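Local coordinates for member of s1p family of ribosomal proteins (Pyrococcus furiosus, PDB 5YH1), which binds manganese through its DHH domain, the part of a longer S1p-family protein present here, and probably acts as an exonuclease on nucleic acids, at residues L365-A368 and F373-V376; F387-I392 and G414-F419; I324-I329 and E428-E433. All coordinates share one frame; numbering follows the deposited sequence.

Interaction 1 of 3, residues L365-A368 and F373-V376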
ATOM      1  N   LEU A 365      11.949  31.469  13.703  1.00 25.42           N
ATOM      2  CA  LEU A 365      11.495  30.144  14.116  1.00 25.13           C
ATOM      3  C   LEU A 365      10.126  29.869  13.531  1.00 23.64           C
ATOM      4  O   LEU A 365       9.165  30.566  13.842  1.00 23.70           O
ATOM      5  CB  LEU A 365      11.431  30.051  15.639  1.00 25.53           C
ATOM      6  CG  LEU A 365      11.219  28.645  16.211  1.00 26.51           C
ATOM      7  CD1 LEU A 365      12.391  27.724  15.911  1.00 26.23           C
ATOM      8  CD2 LEU A 365      11.026  28.745  17.714  1.00 27.53           C
ATOM      9  N   THR A 366      10.049  28.849  12.683  1.00 23.34           N
ATOM     10  CA  THR A 366       8.809  28.480  12.019  1.00 23.97           C
ATOM     11  C   THR A 366       8.304  27.161  12.576  1.00 23.90           C
ATOM     12  O   THR A 366       9.004  26.152  12.549  1.00 23.38           O
ATOM     13  CB  THR A 366       8.998  28.385  10.496  1.00 24.39           C
ATOM     14  OG1 THR A 366       9.330  29.682   9.973  1.00 24.98           O
ATOM     15  CG2 THR A 366       7.718  27.894   9.812  1.00 24.90           C
ATOM     16  N   LEU A 367       7.088  27.188  13.101  1.00 25.15           N
ATOM     17  CA  LEU A 367       6.458  26.005  13.684  1.00 25.38           C
ATOM     18  C   LEU A 367       5.217  25.645  12.873  1.00 24.43           C
ATOM     19  O   LEU A 367       4.237  26.382  12.877  1.00 23.77           O
ATOM     20  CB  LEU A 367       6.066  26.309  15.120  1.00 27.11           C
ATOM     21  CG  LEU A 367       5.238  25.245  15.838  1.00 28.98           C
ATOM     22  CD1 LEU A 367       6.124  24.090  16.250  1.00 29.15           C
ATOM     23  CD2 LEU A 367       4.564  25.867  17.050  1.00 31.08           C
ATOM     24  N   ALA A 368       5.265  24.515  12.178  1.00 24.44           N
ATOM     25  CA  ALA A 368       4.126  24.035  11.393  1.00 24.73           C
ATOM     26  C   ALA A 368       3.539  22.808  12.059  1.00 25.13           C
ATOM     27  O   ALA A 368       4.230  21.808  12.201  1.00 26.24           O
ATOM     28  CB  ALA A 368       4.570  23.691   9.984  1.00 24.37           C
ATOM     29  N   PHE A 373       1.498  16.394  15.585  1.00 27.01           N
ATOM     30  CA  PHE A 373       2.901  16.593  15.254  1.00 26.90           C
ATOM     31  C   PHE A 373       3.160  18.072  15.025  1.00 26.46           C
ATOM     32  O   PHE A 373       2.233  18.865  14.868  1.00 25.73           O
ATOM     33  CB  PHE A 373       3.302  15.792  14.001  1.00 27.35           C
ATOM     34  CG  PHE A 373       2.651  16.288  12.733  1.00 28.09           C
ATOM     35  CD1 PHE A 373       3.267  17.260  11.948  1.00 28.13           C
ATOM     36  CD2 PHE A 373       1.405  15.812  12.347  1.00 27.72           C
ATOM     37  CE1 PHE A 373       2.654  17.733  10.793  1.00 28.68           C
ATOM     38  CE2 PHE A 373       0.791  16.277  11.194  1.00 28.74           C
ATOM     39  CZ  PHE A 373       1.421  17.240  10.414  1.00 28.26           C
ATOM     40  N   ALA A 374       4.432  18.429  15.018  1.00 26.68           N
ATOM     41  CA  ALA A 374       4.853  19.768  14.631  1.00 27.51           C
ATOM     42  C   ALA A 374       6.207  19.654  13.976  1.00 27.14           C
ATOM     43  O   ALA A 374       7.032  18.858  14.413  1.00 27.72           O
ATOM     44  CB  ALA A 374       4.913  20.690  15.840  1.00 27.22           C
ATOM     45  N   VAL A 375       6.412  20.414  12.904  1.00 27.33           N
ATOM     46  CA  VAL A 375       7.718  20.539  12.276  1.00 27.18           C
ATOM     47  C   VAL A 375       8.284  21.899  12.653  1.00 26.82           C
ATOM     48  O   VAL A 375       7.573  22.891  12.624  1.00 26.64           O
ATOM     49  CB  VAL A 375       7.631  20.399  10.748  1.00 28.33           C
ATOM     50  CG1 VAL A 375       9.004  20.584  10.113  1.00 28.56           C
ATOM     51  CG2 VAL A 375       7.073  19.029  10.388  1.00 28.95           C
ATOM     52  N   VAL A 376       9.556  21.919  13.040  1.00 28.09           N
ATOM     53  CA  VAL A 376      10.213  23.110  13.558  1.00 28.91           C
ATOM     54  C   VAL A 376      11.411  23.447  12.686  1.00 29.55           C
ATOM     55  O   VAL A 376      12.223  22.578  12.386  1.00 28.72           O
ATOM     56  CB  VAL A 376      10.706  22.904  15.000  1.00 28.98           C
ATOM     57  CG1 VAL A 376      11.386  24.170  15.523  1.00 29.76           C
ATOM     58  CG2 VAL A 376       9.549  22.508  15.911  1.00 29.06           C
TER
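Ala368 and Val375 face each other as a hydrogen-bonded pair of this antiparallel contact: Ala368 N gives to Val375 O at 2.9 Å, and Val375 N gives back to Ala368 O at 2.7 Å. Both bonds are nearly straight, within 13° of linear. The first lies in the carbonyl plane, whereas in the second the donor is tilted 18° from it. Ala368 and Val376 bury the most surface here, and they do so in different ways, Ala368 being held by its backbone while Val376 makes its contact with side-chain carbon. Val376 faces Leu367 as a non-hydrogen-bonded pair, and its two methyls are shared between two leucines: CG1 meets Leu365 CD1 at 3.7 Å, and CG2 meets Leu367 CD1 at 3.8 Å. Leu367 can reach this far because its CG lies anti to the backbone N (chi1 173°), which brings CD1 over to the neighbouring strand on the face of Val376, where it also touches Ala374 CB at 3.6 Å. Between the strands, Val376 CA directs its hydrogen at Thr366 O, 3.4 Å away.

Strands 364-369 and 373-378 form a beta hairpin within the mixed sheet of the C-terminal domain, which probably corresponds to the DHHA1 domain of this family. Helix 423-435 brings Phe430 against Leu365 and Val376 on one face. On the other, Ser347 of helix 343-358 packs on Ala368 and Val375, and Thr366 OG1 hydrogen-bonds with His351 and Asn327. The hairpin thus has helices packed on each face, and the contact is largely buried; the strands are joined by main-chain polar bonds, and the side chains add only apolar packing between them.

Interaction 2 of 3, residues F387-I392 and G414-F419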
ATOM      1  N   PHE A 387      19.183  28.391  20.719  1.00 38.49           N
ATOM      2  CA  PHE A 387      18.038  27.543  20.467  1.00 34.91           C
ATOM      3  C   PHE A 387      18.521  26.111  20.260  1.00 34.12           C
ATOM      4  O   PHE A 387      19.404  25.864  19.454  1.00 32.41           O
ATOM      5  CB  PHE A 387      17.274  28.017  19.233  1.00 34.12           C
ATOM      6  CG  PHE A 387      16.167  27.094  18.834  1.00 31.51           C
ATOM      7  CD1 PHE A 387      14.937  27.168  19.460  1.00 31.47           C
ATOM      8  CD2 PHE A 387      16.370  26.122  17.867  1.00 30.76           C
ATOM      9  CE1 PHE A 387      13.907  26.301  19.110  1.00 30.77           C
ATOM     10  CE2 PHE A 387      15.347  25.255  17.514  1.00 30.43           C
ATOM     11  CZ  PHE A 387      14.119  25.344  18.140  1.00 29.45           C
ATOM     12  N   ASP A 388      17.952  25.174  21.004  1.00 35.37           N
ATOM     13  CA  ASP A 388      18.265  23.758  20.817  1.00 36.70           C
ATOM     14  C   ASP A 388      16.972  22.976  20.950  1.00 35.18           C
ATOM     15  O   ASP A 388      16.400  22.887  22.041  1.00 33.16           O
ATOM     16  CB  ASP A 388      19.297  23.284  21.850  1.00 39.53           C
ATOM     17  CG  ASP A 388      19.738  21.828  21.636  1.00 42.60           C
ATOM     18  OD1 ASP A 388      18.953  20.992  21.144  1.00 45.08           O
ATOM     19  OD2 ASP A 388      20.888  21.510  21.975  1.00 49.22           O
ATOM     20  N   LEU A 389      16.514  22.428  19.827  1.00 34.25           N
ATOM     21  CA  LEU A 389      15.249  21.722  19.775  1.00 34.13           C
ATOM     22  C   LEU A 389      15.253  20.472  20.660  1.00 34.43           C
ATOM     23  O   LEU A 389      14.263  20.195  21.328  1.00 33.71           O
ATOM     24  CB  LEU A 389      14.911  21.354  18.328  1.00 34.24           C
ATOM     25  CG  LEU A 389      13.618  20.565  18.093  1.00 33.81           C
ATOM     26  CD1 LEU A 389      12.409  21.365  18.558  1.00 33.07           C
ATOM     27  CD2 LEU A 389      13.503  20.178  16.622  1.00 33.84           C
ATOM     28  N   ASN A 390      16.356  19.724  20.655  1.00 36.32           N
ATOM     29  CA  ASN A 390      16.471  18.509  21.484  1.00 36.89           C
ATOM     30  C   ASN A 390      16.333  18.819  22.970  1.00 35.84           C
ATOM     31  O   ASN A 390      15.645  18.098  23.685  1.00 35.75           O
ATOM     32  CB  ASN A 390      17.774  17.761  21.205  1.00 37.03           C
ATOM     33  CG  ASN A 390      17.847  17.240  19.781  1.00 40.51           C
ATOM     34  OD1 ASN A 390      16.898  16.651  19.276  1.00 42.40           O
ATOM     35  ND2 ASN A 390      18.969  17.474  19.118  1.00 44.17           N
ATOM     36  N   LYS A 391      16.952  19.907  23.421  1.00 35.92           N
ATOM     37  CA  LYS A 391      16.810  20.349  24.812  1.00 38.39           C
ATOM     38  C   LYS A 391      15.380  20.759  25.117  1.00 35.78           C
ATOM     39  O   LYS A 391      14.866  20.464  26.190  1.00 34.00           O
ATOM     40  CB  LYS A 391      17.738  21.527  25.130  1.00 42.39           C
ATOM     41  CG  LYS A 391      19.198  21.137  25.223  1.00 48.52           C
ATOM     42  CD  LYS A 391      20.101  22.346  25.427  1.00 53.36           C
ATOM     43  CE  LYS A 391      21.569  21.947  25.317  1.00 57.70           C
ATOM     44  NZ  LYS A 391      22.475  23.119  25.145  1.00 60.75           N
ATOM     45  N   ILE A 392      14.746  21.465  24.181  1.00 33.71           N
ATOM     46  CA  ILE A 392      13.375  21.925  24.393  1.00 32.71           C
ATOM     47  C   ILE A 392      12.420  20.738  24.473  1.00 31.00           C
ATOM     48  O   ILE A 392      11.529  20.731  25.309  1.00 28.78           O
ATOM     49  CB  ILE A 392      12.940  22.962  23.333  1.00 32.76           C
ATOM     50  CG1 ILE A 392      13.666  24.286  23.617  1.00 33.53           C
ATOM     51  CG2 ILE A 392      11.429  23.178  23.359  1.00 32.32           C
ATOM     52  CD1 ILE A 392      13.555  25.314  22.524  1.00 34.47           C
ATOM     53  N   GLY A 414      13.741  19.907  12.869  1.00 41.66           N
ATOM     54  CA  GLY A 414      13.231  18.604  13.229  1.00 39.79           C
ATOM     55  C   GLY A 414      11.738  18.644  13.442  1.00 38.20           C
ATOM     56  O   GLY A 414      11.045  19.523  12.926  1.00 35.12           O
ATOM     57  N   SER A 415      11.239  17.682  14.200  1.00 38.07           N
ATOM     58  CA  SER A 415       9.809  17.563  14.414  1.00 40.65           C
ATOM     59  C   SER A 415       9.492  16.929  15.758  1.00 40.26           C
ATOM     60  O   SER A 415      10.289  16.169  16.303  1.00 42.14           O
ATOM     61  CB  SER A 415       9.166  16.772  13.278  1.00 41.47           C
ATOM     62  OG  SER A 415       9.809  15.531  13.110  1.00 44.28           O
ATOM     63  N   ILE A 416       8.341  17.309  16.297  1.00 39.03           N
ATOM     64  CA  ILE A 416       7.840  16.828  17.572  1.00 37.98           C
ATOM     65  C   ILE A 416       6.593  16.001  17.279  1.00 36.14           C
ATOM     66  O   ILE A 416       5.861  16.283  16.321  1.00 33.86           O
ATOM     67  CB  ILE A 416       7.444  17.997  18.495  1.00 40.38           C
ATOM     68  CG1 ILE A 416       8.587  19.014  18.608  1.00 45.22           C
ATOM     69  CG2 ILE A 416       7.112  17.492  19.886  1.00 42.26           C
ATOM     70  CD1 ILE A 416       8.219  20.272  19.376  1.00 46.18           C
ATOM     71  N   LYS A 417       6.369  14.968  18.084  1.00 33.64           N
ATOM     72  CA  LYS A 417       5.096  14.251  18.104  1.00 32.26           C
ATOM     73  C   LYS A 417       4.545  14.369  19.514  1.00 30.67           C
ATOM     74  O   LYS A 417       5.295  14.587  20.469  1.00 31.09           O
ATOM     75  CB  LYS A 417       5.270  12.779  17.724  1.00 34.29           C
ATOM     76  CG  LYS A 417       5.790  12.540  16.314  1.00 35.05           C
ATOM     77  N   PHE A 418       3.228  14.258  19.632  1.00 28.76           N
ATOM     78  CA  PHE A 418       2.541  14.346  20.915  1.00 27.73           C
ATOM     79  C   PHE A 418       1.119  13.797  20.753  1.00 27.52           C
ATOM     80  O   PHE A 418       0.683  13.529  19.625  1.00 27.93           O
ATOM     81  CB  PHE A 418       2.499  15.799  21.388  1.00 27.58           C
ATOM     82  CG  PHE A 418       2.151  16.776  20.295  1.00 27.23           C
ATOM     83  CD1 PHE A 418       0.829  17.027  19.961  1.00 26.29           C
ATOM     84  CD2 PHE A 418       3.151  17.446  19.600  1.00 27.49           C
ATOM     85  CE1 PHE A 418       0.513  17.916  18.949  1.00 27.02           C
ATOM     86  CE2 PHE A 418       2.835  18.342  18.592  1.00 26.64           C
ATOM     87  CZ  PHE A 418       1.519  18.578  18.269  1.00 26.25           C
ATOM     88  N   PHE A 419       0.415  13.634  21.871  1.00 26.55           N
ATOM     89  CA  PHE A 419      -0.986  13.205  21.859  1.00 26.72           C
ATOM     90  C   PHE A 419      -1.879  14.346  21.380  1.00 26.37           C
ATOM     91  O   PHE A 419      -1.746  15.483  21.848  1.00 26.92           O
ATOM     92  CB  PHE A 419      -1.441  12.775  23.262  1.00 26.45           C
ATOM     93  CG  PHE A 419      -0.832  11.487  23.759  1.00 26.93           C
ATOM     94  CD1 PHE A 419      -0.253  10.561  22.898  1.00 27.27           C
ATOM     95  CD2 PHE A 419      -0.865  11.192  25.112  1.00 27.24           C
ATOM     96  CE1 PHE A 419       0.299   9.385  23.388  1.00 28.15           C
ATOM     97  CE2 PHE A 419      -0.322  10.018  25.604  1.00 27.51           C
ATOM     98  CZ  PHE A 419       0.257   9.110  24.744  1.00 27.80           C
TER
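Leu389 reaches from the first turn of helix 389-399 to strand 413-417, and its side chain carries the contact. Its CB, pointing at the strand, passes the Phe387 ring of its own segment, 4.0 Å from CE2 of Phe387. A chi1 of 178° stretches the side chain away from its own backbone N and toward strand 413-417, so that both methyls branching from CG arrive there. CD2 settles on the main chain of Gly414, 3.8 Å from both CA and N of that residue; with no side chain on Gly414, the methyl rests directly on the backbone. CD1 leads the other way, to a looser meeting with CD1 of Ile416 at 4.4 Å, and it is joined there by Phe430 of helix 423-435.

Gly414 follows closely on a GGGH sequence, consistent with the glycine-rich motif of DHHA1 domains, so the start of helix 389-399 is packed against the strand that leaves this motif. The motif and the helix are further tied by Asn390 ND2, which hydrogen-bonds to Gly409 O, and by a backbone bond between Leu389 and Ser411.

Asp388 is the N-cap of the helix. Its OD1 accepts from Lys391 N at 3.2 Å, the donor standing well above the carboxylate plane, while Lys391 NZ makes only a long ion pair with OD2 of Asp388. Further along the strand segment, CG2 of Ile416 lies in the plane of the Phe418 ring, at its edge, and Phe419 packs on Leu333 of a second subunit.

Interaction 3 of 3, residues I324-I329 and E428-E433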
ATOM      1  N   ILE A 324      12.967  37.488  18.652  1.00 28.32           N
ATOM      2  CA  ILE A 324      12.721  36.326  17.810  1.00 28.11           C
ATOM      3  C   ILE A 324      11.447  36.506  16.996  1.00 27.41           C
ATOM      4  O   ILE A 324      10.423  36.931  17.523  1.00 28.07           O
ATOM      5  CB  ILE A 324      12.643  35.042  18.643  1.00 29.86           C
ATOM      6  CG1 ILE A 324      14.033  34.732  19.203  1.00 30.36           C
ATOM      7  CG2 ILE A 324      12.113  33.876  17.804  1.00 30.36           C
ATOM      8  CD1 ILE A 324      14.055  33.624  20.230  1.00 31.05           C
ATOM      9  N   ARG A 325      11.531  36.219  15.699  1.00 25.96           N
ATOM     10  CA  ARG A 325      10.339  36.166  14.851  1.00 26.43           C
ATOM     11  C   ARG A 325       9.817  34.725  14.861  1.00 25.45           C
ATOM     12  O   ARG A 325      10.464  33.813  14.334  1.00 24.68           O
ATOM     13  CB  ARG A 325      10.633  36.635  13.419  1.00 26.11           C
ATOM     14  CG  ARG A 325       9.423  36.580  12.490  1.00 27.04           C
ATOM     15  CD  ARG A 325       9.758  37.141  11.111  1.00 28.11           C
ATOM     16  NE  ARG A 325      10.005  38.577  11.175  1.00 28.61           N
ATOM     17  CZ  ARG A 325       9.054  39.497  11.277  1.00 29.56           C
ATOM     18  NH1 ARG A 325       7.768  39.151  11.317  1.00 30.63           N
ATOM     19  NH2 ARG A 325       9.390  40.775  11.343  1.00 29.57           N
ATOM     20  N   PHE A 326       8.656  34.537  15.478  1.00 25.92           N
ATOM     21  CA  PHE A 326       8.042  33.215  15.664  1.00 26.48           C
ATOM     22  C   PHE A 326       6.832  33.074  14.731  1.00 25.83           C
ATOM     23  O   PHE A 326       5.866  33.823  14.858  1.00 25.06           O
ATOM     24  CB  PHE A 326       7.612  33.086  17.130  1.00 27.75           C
ATOM     25  CG  PHE A 326       7.006  31.755  17.506  1.00 28.97           C
ATOM     26  CD1 PHE A 326       7.559  30.559  17.079  1.00 30.65           C
ATOM     27  CD2 PHE A 326       5.913  31.707  18.361  1.00 30.75           C
ATOM     28  CE1 PHE A 326       7.006  29.338  17.467  1.00 32.17           C
ATOM     29  CE2 PHE A 326       5.359  30.494  18.755  1.00 30.54           C
ATOM     30  CZ  PHE A 326       5.910  29.310  18.311  1.00 30.64           C
ATOM     31  N   ASN A 327       6.904  32.129  13.795  1.00 25.05           N
ATOM     32  CA  ASN A 327       5.836  31.889  12.830  1.00 24.81           C
ATOM     33  C   ASN A 327       5.120  30.576  13.146  1.00 25.83           C
ATOM     34  O   ASN A 327       5.766  29.562  13.399  1.00 24.79           O
ATOM     35  CB  ASN A 327       6.387  31.785  11.407  1.00 25.35           C
ATOM     36  CG  ASN A 327       7.306  32.935  11.034  1.00 25.26           C
ATOM     37  OD1 ASN A 327       7.020  34.092  11.318  1.00 25.73           O
ATOM     38  ND2 ASN A 327       8.405  32.616  10.373  1.00 25.30           N
ATOM     39  N   THR A 328       3.789  30.587  13.103  1.00 26.45           N
ATOM     40  CA  THR A 328       3.011  29.365  13.324  1.00 26.87           C
ATOM     41  C   THR A 328       1.998  29.177  12.206  1.00 26.09           C
ATOM     42  O   THR A 328       1.428  30.145  11.699  1.00 24.76           O
ATOM     43  CB  THR A 328       2.267  29.394  14.665  1.00 27.46           C
ATOM     44  OG1 THR A 328       1.392  30.523  14.686  1.00 28.78           O
ATOM     45  CG2 THR A 328       3.245  29.491  15.820  1.00 27.29           C
ATOM     46  N   ILE A 329       1.804  27.922  11.818  1.00 25.23           N
ATOM     47  CA  ILE A 329       0.855  27.571  10.772  1.00 25.62           C
ATOM     48  C   ILE A 329       0.269  26.191  11.044  1.00 24.71           C
ATOM     49  O   ILE A 329       0.993  25.220  11.274  1.00 24.49           O
ATOM     50  CB  ILE A 329       1.500  27.640   9.364  1.00 24.99           C
ATOM     51  CG1 ILE A 329       0.537  27.159   8.276  1.00 25.77           C
ATOM     52  CG2 ILE A 329       2.789  26.836   9.297  1.00 25.81           C
ATOM     53  CD1 ILE A 329      -0.668  28.052   8.094  1.00 25.89           C
ATOM     54  N   GLU A 428       1.724  25.548  23.514  1.00 32.52           N
ATOM     55  CA  GLU A 428       1.855  26.689  24.404  1.00 33.93           C
ATOM     56  C   GLU A 428       3.114  26.583  25.268  1.00 33.64           C
ATOM     57  O   GLU A 428       3.781  27.588  25.506  1.00 34.64           O
ATOM     58  CB  GLU A 428       0.607  26.867  25.262  1.00 36.16           C
ATOM     59  CG  GLU A 428      -0.561  27.428  24.468  1.00 39.29           C
ATOM     60  CD  GLU A 428      -1.804  27.654  25.306  1.00 42.03           C
ATOM     61  OE1 GLU A 428      -1.819  27.252  26.492  1.00 45.08           O
ATOM     62  OE2 GLU A 428      -2.771  28.235  24.766  1.00 43.64           O
ATOM     63  N   ALA A 429       3.454  25.377  25.715  1.00 32.14           N
ATOM     64  CA  ALA A 429       4.689  25.184  26.476  1.00 31.55           C
ATOM     65  C   ALA A 429       5.907  25.366  25.573  1.00 31.76           C
ATOM     66  O   ALA A 429       6.941  25.870  26.009  1.00 31.44           O
ATOM     67  CB  ALA A 429       4.723  23.812  27.129  1.00 30.87           C
ATOM     68  N   PHE A 430       5.796  24.933  24.321  1.00 31.46           N
ATOM     69  CA  PHE A 430       6.860  25.168  23.359  1.00 31.57           C
ATOM     70  C   PHE A 430       7.074  26.673  23.173  1.00 31.61           C
ATOM     71  O   PHE A 430       8.207  27.144  23.161  1.00 30.61           O
ATOM     72  CB  PHE A 430       6.556  24.515  22.017  1.00 30.53           C
ATOM     73  CG  PHE A 430       7.633  24.727  20.991  1.00 30.09           C
ATOM     74  CD1 PHE A 430       8.709  23.867  20.914  1.00 29.69           C
ATOM     75  CD2 PHE A 430       7.575  25.803  20.116  1.00 28.96           C
ATOM     76  CE1 PHE A 430       9.710  24.070  19.976  1.00 30.14           C
ATOM     77  CE2 PHE A 430       8.567  26.003  19.177  1.00 28.62           C
ATOM     78  CZ  PHE A 430       9.637  25.142  19.108  1.00 28.65           C
ATOM     79  N   ALA A 431       5.983  27.418  23.040  1.00 31.97           N
ATOM     80  CA  ALA A 431       6.073  28.861  22.820  1.00 32.30           C
ATOM     81  C   ALA A 431       6.693  29.585  24.029  1.00 33.32           C
ATOM     82  O   ALA A 431       7.435  30.554  23.858  1.00 31.56           O
ATOM     83  CB  ALA A 431       4.708  29.430  22.485  1.00 30.86           C
ATOM     84  N   LYS A 432       6.411  29.103  25.241  1.00 33.76           N
ATOM     85  CA  LYS A 432       6.962  29.716  26.451  1.00 33.92           C
ATOM     86  C   LYS A 432       8.464  29.507  26.514  1.00 33.69           C
ATOM     87  O   LYS A 432       9.194  30.400  26.936  1.00 33.45           O
ATOM     88  CB  LYS A 432       6.310  29.165  27.727  1.00 34.62           C
ATOM     89  N   GLU A 433       8.926  28.333  26.093  1.00 32.43           N
ATOM     90  CA  GLU A 433      10.357  28.064  26.050  1.00 33.50           C
ATOM     91  C   GLU A 433      11.085  28.985  25.060  1.00 35.33           C
ATOM     92  O   GLU A 433      12.241  29.352  25.295  1.00 33.98           O
ATOM     93  CB  GLU A 433      10.634  26.604  25.689  1.00 33.28           C
ATOM     94  CG  GLU A 433      10.212  25.615  26.766  1.00 35.22           C
ATOM     95  CD  GLU A 433      10.809  25.926  28.132  1.00 36.30           C
ATOM     96  OE1 GLU A 433      10.031  26.079  29.095  1.00 36.64           O
ATOM     97  OE2 GLU A 433      12.051  26.037  28.238  1.00 36.13           O
TER
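Lys432 N donates to Glu428 O at 3.0 Å, a helical bond spanning the turn that presents Phe430 and Ala431 to Phe326. The Phe326 ring is the strand's whole contribution here. With its first torsion fully extended (chi1 -178°), the ring is carried out from the strand toward the helix, where two of its carbons find separate partners. CE2 of Phe326 meets CB of Ala431 at 3.9 Å, and CE1 of Phe326 meets CE2 of Phe430 at 4.1 Å. The latter pair is lopsided: Phe430 offers the edge of its ring, near the ring plane, while Phe326 is met obliquely.

Helix 423-435, the last of the chain, lies on the mixed sheet of the C-terminal domain, and strand 325-330 is the second strand from one end of that sheet. CG2 of Thr328 lies over one face of the Phe326 ring, 3.6 Å above its plane and displaced toward the rim of the ring. Leu365 and Leu367 of the next strand pack on the same phenylalanine, and Ile392 and Leu396 of helix 389-399 pack on Phe430. Asn327, the residue after Phe326, hydrogen-bonds through its side chain to Ser317.

From the N terminus, the first segment met is 324-329, whose partner 428-433 comes only after another 98 residues; interaction 3 therefore closes the widest loop, and the other two nest inside it. Interaction 1 closes a tight hairpin at 365-376, and interaction 2 follows in series, opening at 387 and closing on 414-419, so none of the loops cross. All three reach one mixed sheet, in which strands 325-330, 364-369, 373-378 and 413-417 are successive neighbours joined by backbone bonds. Helices 389-399 and 423-435 are fastened to that sheet by interactions 2 and 3, and pack against each other.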